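Local coordinates for protein FMN-dependent NADH-azoreductase 1 (Bacillus anthracis, PDB 3U7I) that probably reduces quinones and cleaves azo compounds with electrons from NADH, working as a homodimer with one FMN bound per subunit, at residues I10-K15 with S111-Y116; S20-K25 with E197-A202; K28-S33 with L145-S150; D181-R186 with E207-R212. One frame throughout, in Å; residues are numbered along the deposited sequence.

Interaction 1 of 4, residues I10-K15 with S111-Y116; sequences INAHPK and SKLKDY
I10 and Y116 meet at about a right angle, joining the end of the first strand of the flavodoxin-like fold, 6-11, to the start of helix 111-120 on one face of the parallel sheet. I10 lays CG2 over a face of the phenol ring, 4.2 Å from the ring centroid and 15° off the normal, a CH-pi contact shifted toward the rim. The other branch crosses toward the hydroxyl end of the ring: with CG1 anti to the carbonyl carbon (chi1 -57°), CD1 comes to 3.8 Å from Y116 CE2, and CG1 stands 3.8 Å from Y116 OH. On the helix, L113 lies one turn back and fills in beside this pair, its CD1 4.2 Å from I10 CG2. A12, just past the strand, faces the same helix. All four touching residues are buried, and the contact is one of van der Waals packing, with no hydrogen bond crossing it. Helix 76-94 packs against Y116 through I88 and F92. On the helix side away from I10, D115 pairs with S111 of the second subunit, so the helix joins the sheet to the dimer interface. At N11 the chain leaves the strand through an Asx turn spanning A12, N11 OD1 accepting from H13 N at 3.0 Å. The closest backbone approach falls at A12 and L113, whose CB atoms lie 4.2 Å apart.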
loop_
_atom_site.group_PDB
_atom_site.type_symbol
_atom_site.label_atom_id
_atom_site.label_comp_id
_atom_site.label_asym_id
_atom_site.label_seq_id
_atom_site.Cartn_x
_atom_site.Cartn_y
_atom_site.Cartn_z
ATOM N N ILE C 10 -15.088 -6.726 2.177
ATOM C CA ILE C 10 -14.033 -6.228 1.301
ATOM C C ILE C 10 -12.935 -7.287 1.224
ATOM O O ILE C 10 -12.097 -7.407 2.124
ATOM C CB ILE C 10 -13.450 -4.896 1.799
ATOM C CG1 ILE C 10 -14.556 -3.850 1.947
ATOM C CG2 ILE C 10 -12.338 -4.413 0.861
ATOM C CD1 ILE C 10 -14.278 -2.821 3.037
ATOM N N ASN C 11 -12.980 -8.078 0.156
ATOM C CA ASN C 11 -12.061 -9.191 -0.026
ATOM C C ASN C 11 -10.800 -8.766 -0.791
ATOM O O ASN C 11 -10.840 -8.558 -2.006
ATOM C CB ASN C 11 -12.781 -10.328 -0.750
ATOM C CG ASN C 11 -11.881 -11.513 -1.025
ATOM O OD1 ASN C 11 -10.710 -11.537 -0.626
ATOM N ND2 ASN C 11 -12.432 -12.521 -1.702
ATOM N N ALA C 12 -9.686 -8.643 -0.079
ATOM C CA ALA C 12 -8.441 -8.161 -0.694
ATOM C C ALA C 12 -7.474 -9.292 -1.101
ATOM O O ALA C 12 -6.277 -9.058 -1.300
ATOM C CB ALA C 12 -7.745 -7.161 0.228
ATOM N N HIS C 13 -7.990 -10.512 -1.223
ATOM C CA HIS C 13 -7.157 -11.658 -1.566
ATOM C C HIS C 13 -7.070 -11.855 -3.080
ATOM O O HIS C 13 -8.084 -11.997 -3.738
ATOM C CB HIS C 13 -7.694 -12.934 -0.913
ATOM C CG HIS C 13 -6.640 -13.972 -0.681
ATOM N ND1 HIS C 13 -5.883 -14.503 -1.703
ATOM C CD2 HIS C 13 -6.200 -14.559 0.457
ATOM C CE1 HIS C 13 -5.027 -15.380 -1.207
ATOM N NE2 HIS C 13 -5.198 -15.432 0.101
ATOM N N PRO C 14 -5.845 -11.865 -3.635
ATOM C CA PRO C 14 -5.664 -12.082 -5.077
ATOM C C PRO C 14 -6.333 -13.365 -5.613
ATOM O O PRO C 14 -6.679 -13.428 -6.795
ATOM C CB PRO C 14 -4.135 -12.169 -5.224
ATOM C CG PRO C 14 -3.609 -11.327 -4.091
ATOM C CD PRO C 14 -4.576 -11.556 -2.949
ATOM N N LYS C 15 -6.508 -14.379 -4.769
ATOM C CA LYS C 15 -7.124 -15.626 -5.218
ATOM C C LYS C 15 -8.648 -15.608 -5.077
ATOM O O LYS C 15 -9.318 -16.601 -5.378
ATOM C CB LYS C 15 -6.547 -16.826 -4.468
ATOM C CG LYS C 15 -5.089 -17.125 -4.767
ATOM C CD LYS C 15 -4.778 -18.535 -4.346
ATOM C CE LYS C 15 -3.322 -18.855 -4.521
ATOM N NZ LYS C 15 -3.115 -20.330 -4.464
ATOM N N SER C 111 -1.872 -4.098 -2.976
ATOM C CA SER C 111 -1.998 -2.958 -3.886
ATOM C C SER C 111 -3.451 -2.607 -4.204
ATOM O O SER C 111 -3.812 -1.430 -4.237
ATOM C CB SER C 111 -1.222 -3.201 -5.175
ATOM O OG SER C 111 -1.648 -4.393 -5.801
ATOM N N LYS C 112 -4.286 -3.617 -4.445
ATOM C CA LYS C 112 -5.686 -3.335 -4.777
ATOM C C LYS C 112 -6.478 -2.792 -3.581
ATOM O O LYS C 112 -7.468 -2.096 -3.765
ATOM C CB LYS C 112 -6.390 -4.539 -5.433
ATOM C CG LYS C 112 -5.868 -4.908 -6.824
ATOM C CD LYS C 112 -5.844 -3.727 -7.804
ATOM C CE LYS C 112 -7.242 -3.158 -8.093
ATOM N NZ LYS C 112 -7.214 -2.097 -9.175
ATOM N N LEU C 113 -6.027 -3.069 -2.356
ATOM C CA LEU C 113 -6.663 -2.466 -1.176
ATOM C C LEU C 113 -6.314 -0.972 -1.074
ATOM O O LEU C 113 -7.129 -0.160 -0.627
ATOM C CB LEU C 113 -6.300 -3.214 0.115
ATOM C CG LEU C 113 -7.025 -2.781 1.391
ATOM C CD1 LEU C 113 -8.534 -2.713 1.172
ATOM C CD2 LEU C 113 -6.695 -3.716 2.555
ATOM N N LYS C 114 -5.105 -0.611 -1.498
ATOM C CA LYS C 114 -4.759 0.804 -1.643
ATOM C C LYS C 114 -5.671 1.479 -2.672
ATOM O O LYS C 114 -6.197 2.560 -2.407
ATOM C CB LYS C 114 -3.286 0.996 -2.023
ATOM C CG LYS C 114 -2.864 2.468 -2.117
ATOM C CD LYS C 114 -3.380 3.275 -0.917
ATOM C CE LYS C 114 -2.716 4.663 -0.786
ATOM N NZ LYS C 114 -2.815 5.517 -2.002
ATOM N N ASP C 115 -5.868 0.848 -3.835
ATOM C CA ASP C 115 -6.789 1.380 -4.839
ATOM C C ASP C 115 -8.186 1.550 -4.245
ATOM O O ASP C 115 -8.878 2.535 -4.532
ATOM C CB ASP C 115 -6.897 0.460 -6.052
ATOM C CG ASP C 115 -5.663 0.482 -6.908
ATOM O OD1 ASP C 115 -4.890 1.456 -6.817
ATOM O OD2 ASP C 115 -5.480 -0.471 -7.690
ATOM N N TYR C 116 -8.606 0.581 -3.436
ATOM C CA TYR C 116 -9.921 0.667 -2.805
ATOM C C TYR C 116 -9.971 1.855 -1.841
ATOM O O TYR C 116 -10.957 2.597 -1.814
ATOM C CB TYR C 116 -10.287 -0.641 -2.088
ATOM C CG TYR C 116 -11.690 -0.644 -1.514
ATOM C CD1 TYR C 116 -12.798 -0.887 -2.325
ATOM C CD2 TYR C 116 -11.906 -0.393 -0.164
ATOM C CE1 TYR C 116 -14.095 -0.887 -1.790
ATOM C CE2 TYR C 116 -13.197 -0.383 0.377
ATOM C CZ TYR C 116 -14.278 -0.634 -0.432
ATOM O OH TYR C 116 -15.547 -0.624 0.121
#

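Interaction 2 of 4, residues S20-K25 with E197-A202; sequences SSVSIK and EVLQNA
K25 N donates to S21 O at 2.8 Å in the first turn of helix 22-37, where V22 and K25, three residues apart, both meet helix 195-214. S21 occupies the N-cap position, but its side chain makes no capping bond. Between the helices the contact is purely apolar and centres on L199. Its CG is anti to the carbonyl carbon (chi1 -78°), and the fork it carries reaches the aliphatic part of K25: CD2 lies 3.9 Å from K25 CB, while CD1 lies 3.9 Å from K25 CD. The lysine chain passes the leucine at a slant, lending its methylenes to the packing. V22, one turn before K25, has CG1 4.2 Å from V198 CG1 and 4.3 Å from L199 CD2, so one valine methyl meets two residues of the other helix. S21, V22 and S23 are predicted to bind FMN, consistent with the flavodoxin-like fold, in which the loop after the first strand and the start of the first helix hold the flavin phosphate. Beneath the two helices lie the last two strands of the sheet: V22 rests on A149 of strand 143-149, and V22, V198 and A202 all touch A187 of strand 181-187.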
loop_
_atom_site.group_PDB
_atom_site.type_symbol
_atom_site.label_atom_id
_atom_site.label_comp_id
_atom_site.label_asym_id
_atom_site.label_seq_id
_atom_site.Cartn_x
_atom_site.Cartn_y
_atom_site.Cartn_z
ATOM N N SER C 20 -8.467 -22.889 -0.219
ATOM C CA SER C 20 -7.217 -23.285 0.429
ATOM C C SER C 20 -6.441 -22.125 1.076
ATOM O O SER C 20 -5.403 -22.345 1.703
ATOM C CB SER C 20 -6.317 -24.001 -0.577
ATOM O OG SER C 20 -5.953 -23.130 -1.635
ATOM N N SER C 21 -6.938 -20.898 0.918
ATOM C CA SER C 21 -6.305 -19.722 1.515
ATOM C C SER C 21 -6.686 -19.604 2.979
ATOM O O SER C 21 -7.877 -19.599 3.308
ATOM C CB SER C 21 -6.736 -18.449 0.786
ATOM O OG SER C 21 -6.344 -18.483 -0.572
ATOM N N VAL C 22 -5.684 -19.498 3.852
ATOM C CA VAL C 22 -5.935 -19.400 5.296
ATOM C C VAL C 22 -6.930 -18.290 5.672
ATOM O O VAL C 22 -7.885 -18.531 6.419
ATOM C CB VAL C 22 -4.635 -19.246 6.102
ATOM C CG1 VAL C 22 -4.954 -19.073 7.578
ATOM C CG2 VAL C 22 -3.744 -20.461 5.895
ATOM N N SER C 23 -6.711 -17.086 5.145
ATOM C CA SER C 23 -7.616 -15.966 5.404
ATOM C C SER C 23 -9.023 -16.202 4.827
ATOM O O SER C 23 -10.020 -15.785 5.411
ATOM C CB SER C 23 -7.026 -14.646 4.896
ATOM O OG SER C 23 -6.840 -14.660 3.492
ATOM N N ILE C 24 -9.104 -16.877 3.688
ATOM C CA ILE C 24 -10.402 -17.206 3.098
ATOM C C ILE C 24 -11.149 -18.277 3.918
ATOM O O ILE C 24 -12.351 -18.155 4.136
ATOM C CB ILE C 24 -10.267 -17.613 1.608
ATOM C CG1 ILE C 24 -9.718 -16.435 0.785
ATOM C CG2 ILE C 24 -11.605 -18.076 1.057
ATOM C CD1 ILE C 24 -9.254 -16.793 -0.627
ATOM N N LYS C 25 -10.436 -19.306 4.384
ATOM C CA LYS C 25 -11.021 -20.293 5.294
ATOM C C LYS C 25 -11.558 -19.634 6.552
ATOM O O LYS C 25 -12.682 -19.905 6.965
ATOM C CB LYS C 25 -10.008 -21.374 5.697
ATOM C CG LYS C 25 -9.865 -22.483 4.688
ATOM C CD LYS C 25 -8.966 -23.604 5.179
ATOM C CE LYS C 25 -8.532 -24.466 3.998
ATOM N NZ LYS C 25 -8.358 -25.911 4.335
ATOM N N GLU C 197 -3.508 -25.687 14.081
ATOM C CA GLU C 197 -3.432 -24.774 15.221
ATOM C C GLU C 197 -3.808 -23.357 14.794
ATOM O O GLU C 197 -4.582 -22.679 15.474
ATOM C CB GLU C 197 -2.026 -24.765 15.829
ATOM C CG GLU C 197 -1.848 -23.732 16.948
ATOM C CD GLU C 197 -0.394 -23.288 17.145
ATOM O OE1 GLU C 197 0.528 -24.129 17.006
ATOM O OE2 GLU C 197 -0.176 -22.089 17.441
ATOM N N VAL C 198 -3.259 -22.911 13.666
ATOM C CA VAL C 198 -3.593 -21.591 13.134
ATOM C C VAL C 198 -5.093 -21.491 12.877
ATOM O O VAL C 198 -5.761 -20.590 13.390
ATOM C CB VAL C 198 -2.824 -21.274 11.825
ATOM C CG1 VAL C 198 -3.197 -19.899 11.303
ATOM C CG2 VAL C 198 -1.332 -21.360 12.052
ATOM N N LEU C 199 -5.615 -22.419 12.079
ATOM C CA LEU C 199 -7.022 -22.399 11.693
ATOM C C LEU C 199 -7.945 -22.407 12.902
ATOM O O LEU C 199 -8.878 -21.610 12.974
ATOM C CB LEU C 199 -7.345 -23.565 10.753
ATOM C CG LEU C 199 -6.908 -23.370 9.296
ATOM C CD1 LEU C 199 -7.103 -24.647 8.499
ATOM C CD2 LEU C 199 -7.671 -22.219 8.647
ATOM N N GLN C 200 -7.676 -23.299 13.855
ATOM C CA GLN C 200 -8.540 -23.463 15.026
ATOM C C GLN C 200 -8.522 -22.262 15.972
ATOM O O GLN C 200 -9.555 -21.896 16.538
ATOM C CB GLN C 200 -8.205 -24.755 15.779
ATOM C CG GLN C 200 -8.486 -26.028 14.985
ATOM C CD GLN C 200 -9.941 -26.140 14.535
ATOM O OE1 GLN C 200 -10.864 -25.720 15.244
ATOM N NE2 GLN C 200 -10.150 -26.705 13.346
ATOM N N ASN C 201 -7.355 -21.650 16.145
ATOM C CA ASN C 201 -7.266 -20.447 16.965
ATOM C C ASN C 201 -8.018 -19.268 16.341
ATOM O O ASN C 201 -8.709 -18.524 17.038
ATOM C CB ASN C 201 -5.809 -20.082 17.235
ATOM C CG ASN C 201 -5.181 -20.958 18.304
ATOM O OD1 ASN C 201 -5.815 -21.268 19.317
ATOM N ND2 ASN C 201 -3.933 -21.367 18.083
ATOM N N ALA C 202 -7.884 -19.123 15.023
ATOM C CA ALA C 202 -8.550 -18.065 14.267
ATOM C C ALA C 202 -10.056 -18.300 14.213
ATOM O O ALA C 202 -10.840 -17.364 14.361
ATOM C CB ALA C 202 -7.985 -17.979 12.873
#

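Interaction 3 of 4, residues K28-S33 with L145-S150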
loop_
_atom_site.group_PDB
_atom_site.type_symbol
_atom_site.label_atom_id
_atom_site.label_comp_id
_atom_site.label_asym_id
_atom_site.label_seq_id
_atom_site.Cartn_x
_atom_site.Cartn_y
_atom_site.Cartn_z
ATOM N N LYS C 28 -14.676 -17.560 5.764
ATOM C CA LYS C 28 -15.850 -18.387 5.505
ATOM C C LYS C 28 -16.423 -18.954 6.808
ATOM O O LYS C 28 -17.642 -19.075 6.975
ATOM C CB LYS C 28 -15.513 -19.498 4.509
ATOM C CG LYS C 28 -15.239 -18.993 3.096
ATOM C CD LYS C 28 -14.264 -19.924 2.363
ATOM C CE LYS C 28 -14.829 -20.417 1.040
ATOM N NZ LYS C 28 -16.094 -21.184 1.247
ATOM N N HIS C 29 -15.537 -19.275 7.744
ATOM C CA HIS C 29 -15.959 -19.700 9.072
ATOM C C HIS C 29 -16.679 -18.547 9.777
ATOM O O HIS C 29 -17.747 -18.746 10.363
ATOM C CB HIS C 29 -14.760 -20.170 9.895
ATOM C CG HIS C 29 -15.134 -20.889 11.156
ATOM N ND1 HIS C 29 -15.554 -22.202 11.166
ATOM C CD2 HIS C 29 -15.151 -20.476 12.446
ATOM C CE1 HIS C 29 -15.815 -22.565 12.410
ATOM N NE2 HIS C 29 -15.585 -21.534 13.205
ATOM N N PHE C 30 -16.094 -17.347 9.710
ATOM C CA PHE C 30 -16.744 -16.148 10.234
ATOM C C PHE C 30 -18.142 -15.957 9.634
ATOM O O PHE C 30 -19.115 -15.748 10.366
ATOM C CB PHE C 30 -15.903 -14.881 9.997
ATOM C CG PHE C 30 -16.672 -13.599 10.229
ATOM C CD1 PHE C 30 -16.863 -13.107 11.515
ATOM C CD2 PHE C 30 -17.235 -12.906 9.164
ATOM C CE1 PHE C 30 -17.588 -11.935 11.728
ATOM C CE2 PHE C 30 -17.966 -11.744 9.372
ATOM C CZ PHE C 30 -18.140 -11.256 10.656
ATOM N N LEU C 31 -18.239 -16.032 8.307
ATOM C CA LEU C 31 -19.488 -15.707 7.624
ATOM C C LEU C 31 -20.613 -16.674 7.983
ATOM O O LEU C 31 -21.764 -16.264 8.169
ATOM C CB LEU C 31 -19.283 -15.647 6.109
ATOM C CG LEU C 31 -20.447 -15.053 5.305
ATOM C CD1 LEU C 31 -20.687 -13.595 5.679
ATOM C CD2 LEU C 31 -20.199 -15.192 3.809
ATOM N N GLU C 32 -20.276 -17.955 8.081
ATOM C CA GLU C 32 -21.239 -18.973 8.494
ATOM C C GLU C 32 -21.753 -18.680 9.901
ATOM O O GLU C 32 -22.958 -18.701 10.159
ATOM C CB GLU C 32 -20.590 -20.355 8.443
ATOM C CG GLU C 32 -21.527 -21.500 8.797
ATOM C CD GLU C 32 -20.844 -22.861 8.746
ATOM O OE1 GLU C 32 -19.663 -22.934 8.333
ATOM O OE2 GLU C 32 -21.495 -23.860 9.122
ATOM N N SER C 33 -20.822 -18.396 10.804
ATOM C CA SER C 33 -21.135 -18.045 12.187
ATOM C C SER C 33 -21.973 -16.755 12.299
ATOM O O SER C 33 -22.988 -16.710 13.013
ATOM C CB SER C 33 -19.828 -17.916 12.981
ATOM O OG SER C 33 -20.069 -17.640 14.346
ATOM N N LEU C 145 -13.982 -5.220 11.097
ATOM C CA LEU C 145 -13.243 -6.425 11.454
ATOM C C LEU C 145 -12.261 -6.720 10.336
ATOM O O LEU C 145 -12.636 -6.767 9.165
ATOM C CB LEU C 145 -14.182 -7.613 11.648
ATOM C CG LEU C 145 -13.507 -8.959 11.926
ATOM C CD1 LEU C 145 -12.907 -9.000 13.336
ATOM C CD2 LEU C 145 -14.500 -10.104 11.722
ATOM N N VAL C 146 -10.995 -6.907 10.690
ATOM C CA VAL C 146 -9.984 -7.263 9.703
ATOM C C VAL C 146 -9.549 -8.711 9.928
ATOM O O VAL C 146 -9.236 -9.096 11.055
ATOM C CB VAL C 146 -8.758 -6.329 9.796
ATOM C CG1 VAL C 146 -7.664 -6.786 8.834
ATOM C CG2 VAL C 146 -9.162 -4.895 9.513
ATOM N N ILE C 147 -9.570 -9.515 8.870
ATOM C CA ILE C 147 -9.102 -10.896 8.944
ATOM C C ILE C 147 -7.798 -11.007 8.161
ATOM O O ILE C 147 -7.795 -10.975 6.929
ATOM C CB ILE C 147 -10.155 -11.892 8.377
ATOM C CG1 ILE C 147 -11.395 -11.921 9.282
ATOM C CG2 ILE C 147 -9.556 -13.288 8.248
ATOM C CD1 ILE C 147 -12.555 -12.711 8.710
ATOM N N GLN C 148 -6.690 -11.168 8.874
ATOM C CA GLN C 148 -5.362 -11.168 8.246
ATOM C C GLN C 148 -4.581 -12.457 8.470
ATOM O O GLN C 148 -4.350 -12.853 9.615
ATOM C CB GLN C 148 -4.534 -9.977 8.763
ATOM C CG GLN C 148 -3.081 -9.918 8.270
ATOM C CD GLN C 148 -2.330 -8.709 8.828
ATOM O OE1 GLN C 148 -2.338 -7.628 8.226
ATOM N NE2 GLN C 148 -1.686 -8.882 9.984
ATOM N N ALA C 149 -4.171 -13.104 7.378
ATOM C CA ALA C 149 -3.312 -14.288 7.452
ATOM C C ALA C 149 -1.894 -13.866 7.144
ATOM O O ALA C 149 -1.670 -13.115 6.190
ATOM C CB ALA C 149 -3.760 -15.350 6.455
ATOM N N SER C 150 -0.934 -14.345 7.936
ATOM C CA SER C 150 0.461 -13.950 7.753
ATOM C C SER C 150 1.401 -15.101 8.046
ATOM O O SER C 150 1.109 -15.953 8.884
ATOM C CB SER C 150 0.815 -12.745 8.640
ATOM O OG SER C 150 0.656 -13.030 10.027
#
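Both F30 and L145 turn CG away from their own backbone nitrogen, with chi1 of 167° and 176°, and this carries the phenyl ring down from the helix and the leucine fork up from the strand; the two side chains approach from opposite directions, and a leucine methyl ends over the flat of the ring. L145 CD2 sits over one face, 3.9 Å from the ring centroid and displaced toward the rim on the CE1 side, where the methyl comes to 3.6 Å from F30 CE1. This CH-pi contact is the closest point of the pair of segments. I147, two residues along the strand and so on the same side of the sheet, touches the base of the aromatic side chain: in the conformer modelled here its CD1 comes to 4.2 Å from F30 CB, a contact to be taken with some reserve. The segments keep their backbones well apart, 9.4 Å between F30 CA and I147 CA at the nearest, and the ring points aside from that line toward L145. All three residues are buried, in ordinary helix-on-sheet packing of the flavodoxin-like fold. From its place on helix 22-37, F30 also touches V99 of strand 97-103, next to strand 143-149 in the sheet, and V206 and L213 of helix 195-214.

Interaction 4 of 4, residues D181-R186 with E207-R212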
loop_
_atom_site.group_PDB
_atom_site.type_symbol
_atom_site.label_atom_id
_atom_site.label_comp_id
_atom_site.label_asym_id
_atom_site.label_seq_id
_atom_site.Cartn_x
_atom_site.Cartn_y
_atom_site.Cartn_z
ATOM N N ASP C 181 -14.644 1.446 16.218
ATOM C CA ASP C 181 -14.838 0.059 16.644
ATOM C C ASP C 181 -14.095 -0.867 15.679
ATOM O O ASP C 181 -14.611 -1.233 14.622
ATOM C CB ASP C 181 -16.331 -0.285 16.688
ATOM C CG ASP C 181 -16.611 -1.631 17.356
ATOM O OD1 ASP C 181 -15.743 -2.527 17.338
ATOM O OD2 ASP C 181 -17.723 -1.793 17.894
ATOM N N TYR C 182 -12.868 -1.221 16.048
ATOM C CA TYR C 182 -11.963 -1.957 15.171
ATOM C C TYR C 182 -11.426 -3.205 15.871
ATOM O O TYR C 182 -11.019 -3.158 17.033
ATOM C CB TYR C 182 -10.803 -1.045 14.767
ATOM C CG TYR C 182 -9.716 -1.685 13.931
ATOM C CD1 TYR C 182 -9.640 -1.444 12.573
ATOM C CD2 TYR C 182 -8.751 -2.503 14.504
ATOM C CE1 TYR C 182 -8.648 -2.005 11.798
ATOM C CE2 TYR C 182 -7.751 -3.072 13.732
ATOM C CZ TYR C 182 -7.709 -2.816 12.368
ATOM O OH TYR C 182 -6.719 -3.366 11.572
ATOM N N GLN C 183 -11.450 -4.327 15.160
ATOM C CA GLN C 183 -10.807 -5.540 15.626
ATOM C C GLN C 183 -10.053 -6.166 14.475
ATOM O O GLN C 183 -10.527 -6.179 13.340
ATOM C CB GLN C 183 -11.816 -6.551 16.160
ATOM C CG GLN C 183 -11.190 -7.924 16.411
ATOM C CD GLN C 183 -12.112 -8.880 17.125
ATOM O OE1 GLN C 183 -13.332 -8.688 17.149
ATOM N NE2 GLN C 183 -11.534 -9.919 17.728
ATOM N N ILE C 184 -8.863 -6.668 14.765
ATOM C CA ILE C 184 -8.155 -7.506 13.812
ATOM C C ILE C 184 -7.957 -8.923 14.370
ATOM O O ILE C 184 -7.509 -9.117 15.511
ATOM C CB ILE C 184 -6.810 -6.886 13.358
ATOM C CG1 ILE C 184 -6.102 -7.837 12.392
ATOM C CG2 ILE C 184 -5.932 -6.536 14.567
ATOM C CD1 ILE C 184 -4.976 -7.212 11.611
ATOM N N VAL C 185 -8.331 -9.910 13.565
ATOM C CA VAL C 185 -8.019 -11.294 13.871
ATOM C C VAL C 185 -6.787 -11.699 13.049
ATOM O O VAL C 185 -6.795 -11.623 11.818
ATOM C CB VAL C 185 -9.213 -12.213 13.585
ATOM C CG1 VAL C 185 -8.821 -13.679 13.780
ATOM C CG2 VAL C 185 -10.409 -11.834 14.485
ATOM N N ARG C 186 -5.725 -12.098 13.743
ATOM C CA ARG C 186 -4.474 -12.473 13.097
ATOM C C ARG C 186 -4.308 -13.987 13.021
ATOM O O ARG C 186 -3.939 -14.638 14.007
ATOM C CB ARG C 186 -3.280 -11.864 13.841
ATOM C CG ARG C 186 -3.234 -10.346 13.827
ATOM C CD ARG C 186 -1.940 -9.830 14.451
ATOM N NE ARG C 186 -1.884 -8.370 14.441
ATOM C CZ ARG C 186 -2.542 -7.595 15.296
ATOM N NH1 ARG C 186 -3.315 -8.131 16.233
ATOM N NH2 ARG C 186 -2.429 -6.280 15.214
ATOM N N GLU C 207 -15.501 -16.526 15.703
ATOM C CA GLU C 207 -16.782 -16.859 16.324
ATOM C C GLU C 207 -17.140 -15.792 17.356
ATOM O O GLU C 207 -18.244 -15.254 17.353
ATOM C CB GLU C 207 -16.731 -18.230 16.995
ATOM C CG GLU C 207 -16.655 -19.387 16.035
ATOM C CD GLU C 207 -16.463 -20.716 16.752
ATOM O OE1 GLU C 207 -16.658 -20.763 17.987
ATOM O OE2 GLU C 207 -16.109 -21.707 16.077
ATOM N N GLU C 208 -16.200 -15.497 18.242
ATOM C CA GLU C 208 -16.392 -14.455 19.239
ATOM C C GLU C 208 -16.678 -13.094 18.596
ATOM O O GLU C 208 -17.484 -12.322 19.115
ATOM C CB GLU C 208 -15.170 -14.382 20.158
ATOM C CG GLU C 208 -14.963 -15.641 20.990
ATOM C CD GLU C 208 -13.538 -15.792 21.504
ATOM O OE1 GLU C 208 -12.585 -15.479 20.751
ATOM O OE2 GLU C 208 -13.367 -16.234 22.663
ATOM N N ALA C 209 -16.024 -12.805 17.467
ATOM C CA ALA C 209 -16.263 -11.564 16.721
ATOM C C ALA C 209 -17.656 -11.535 16.099
ATOM O O ALA C 209 -18.310 -10.491 16.067
ATOM C CB ALA C 209 -15.200 -11.374 15.638
ATOM N N ALA C 210 -18.096 -12.689 15.598
ATOM C CA ALA C 210 -19.431 -12.841 15.023
ATOM C C ALA C 210 -20.521 -12.566 16.061
ATOM O O ALA C 210 -21.484 -11.849 15.781
ATOM C CB ALA C 210 -19.593 -14.236 14.428
ATOM N N SER C 211 -20.364 -13.144 17.253
ATOM C CA SER C 211 -21.275 -12.896 18.372
ATOM C C SER C 211 -21.306 -11.413 18.719
ATOM O O SER C 211 -22.378 -10.814 18.867
ATOM C CB SER C 211 -20.834 -13.678 19.613
ATOM O OG SER C 211 -20.998 -15.068 19.427
ATOM N N ARG C 212 -20.119 -10.834 18.877
ATOM C CA ARG C 212 -19.993 -9.425 19.211
ATOM C C ARG C 212 -20.714 -8.552 18.184
ATOM O O ARG C 212 -21.588 -7.754 18.541
ATOM C CB ARG C 212 -18.514 -9.020 19.319
ATOM C CG ARG C 212 -18.298 -7.574 19.781
ATOM C CD ARG C 212 -16.822 -7.247 19.983
ATOM N NE ARG C 212 -16.071 -7.307 18.736
ATOM C CZ ARG C 212 -16.048 -6.337 17.825
ATOM N NH1 ARG C 212 -16.749 -5.224 18.011
ATOM N NH2 ARG C 212 -15.331 -6.487 16.721
HETATM O O HOH W 1 -15.099 -4.481 15.217
HETATM O O HOH W 2 -18.910 -4.000 19.739
HETATM O O HOH W 3 -14.757 -9.909 19.523
#
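A209, buried, packs against Q183 on the tight side of the contact, while the partly exposed, water-bridged guanidinium of R212, held by Q183 and D181, makes its looser side, in the last strand-helix pair of the flavodoxin-like fold. Strand 181-186 and helix 207-212 run nearly antiparallel, at 160°, with axes 10.5 Å apart. A209 presses CB to 3.6 Å from Q183 OE1. The same oxygen takes R212 NH2 at 3.0 Å with an N-H...O angle of 151°, the donor lying in the carbonyl plane on a lone pair; R212 NE adds a weak bond. The arginine chain bends at chi3, 65°, and so swings its guanidinium alongside the glutamine amide instead of running straight on past it. R212 NH1 forms a salt bridge to D181 OD1 at 3.0 Å, on the syn side of the carboxylate; this bond is more bent than the one to Q183, and its acceptor lies further out of the guanidinium plane. Waters reinforce the direct bonds. One accepts from R212 NE and donates to Q183 OE1, giving that oxygen a further donor. Another spans the ion pair, accepting from R212 NH1 at 3.0 Å and donating to D181 OD2 at 3.1 Å.

Overall arrangement
From the N terminus, the chain leaves strand 6-11 and first meets a distant partner in interaction 1, closed when helix 111-120 packs on one face of the sheet. Helix 22-37 follows on the opposite face and enters two contacts. Interaction 2 closes a long loop to helix 195-214, and interaction 3, to strand 143-149, is nested inside it; both cross interaction 1. Interaction 4 opens at strand 181-187 after interactions 1 and 3 have closed, and crosses interaction 2 by using helix 195-214 again. Strands 143-149 and 181-187 are neighbours, so interactions 3 and 4 touch through their backbones, while H13 packs on S23 where interactions 1 and 2 meet.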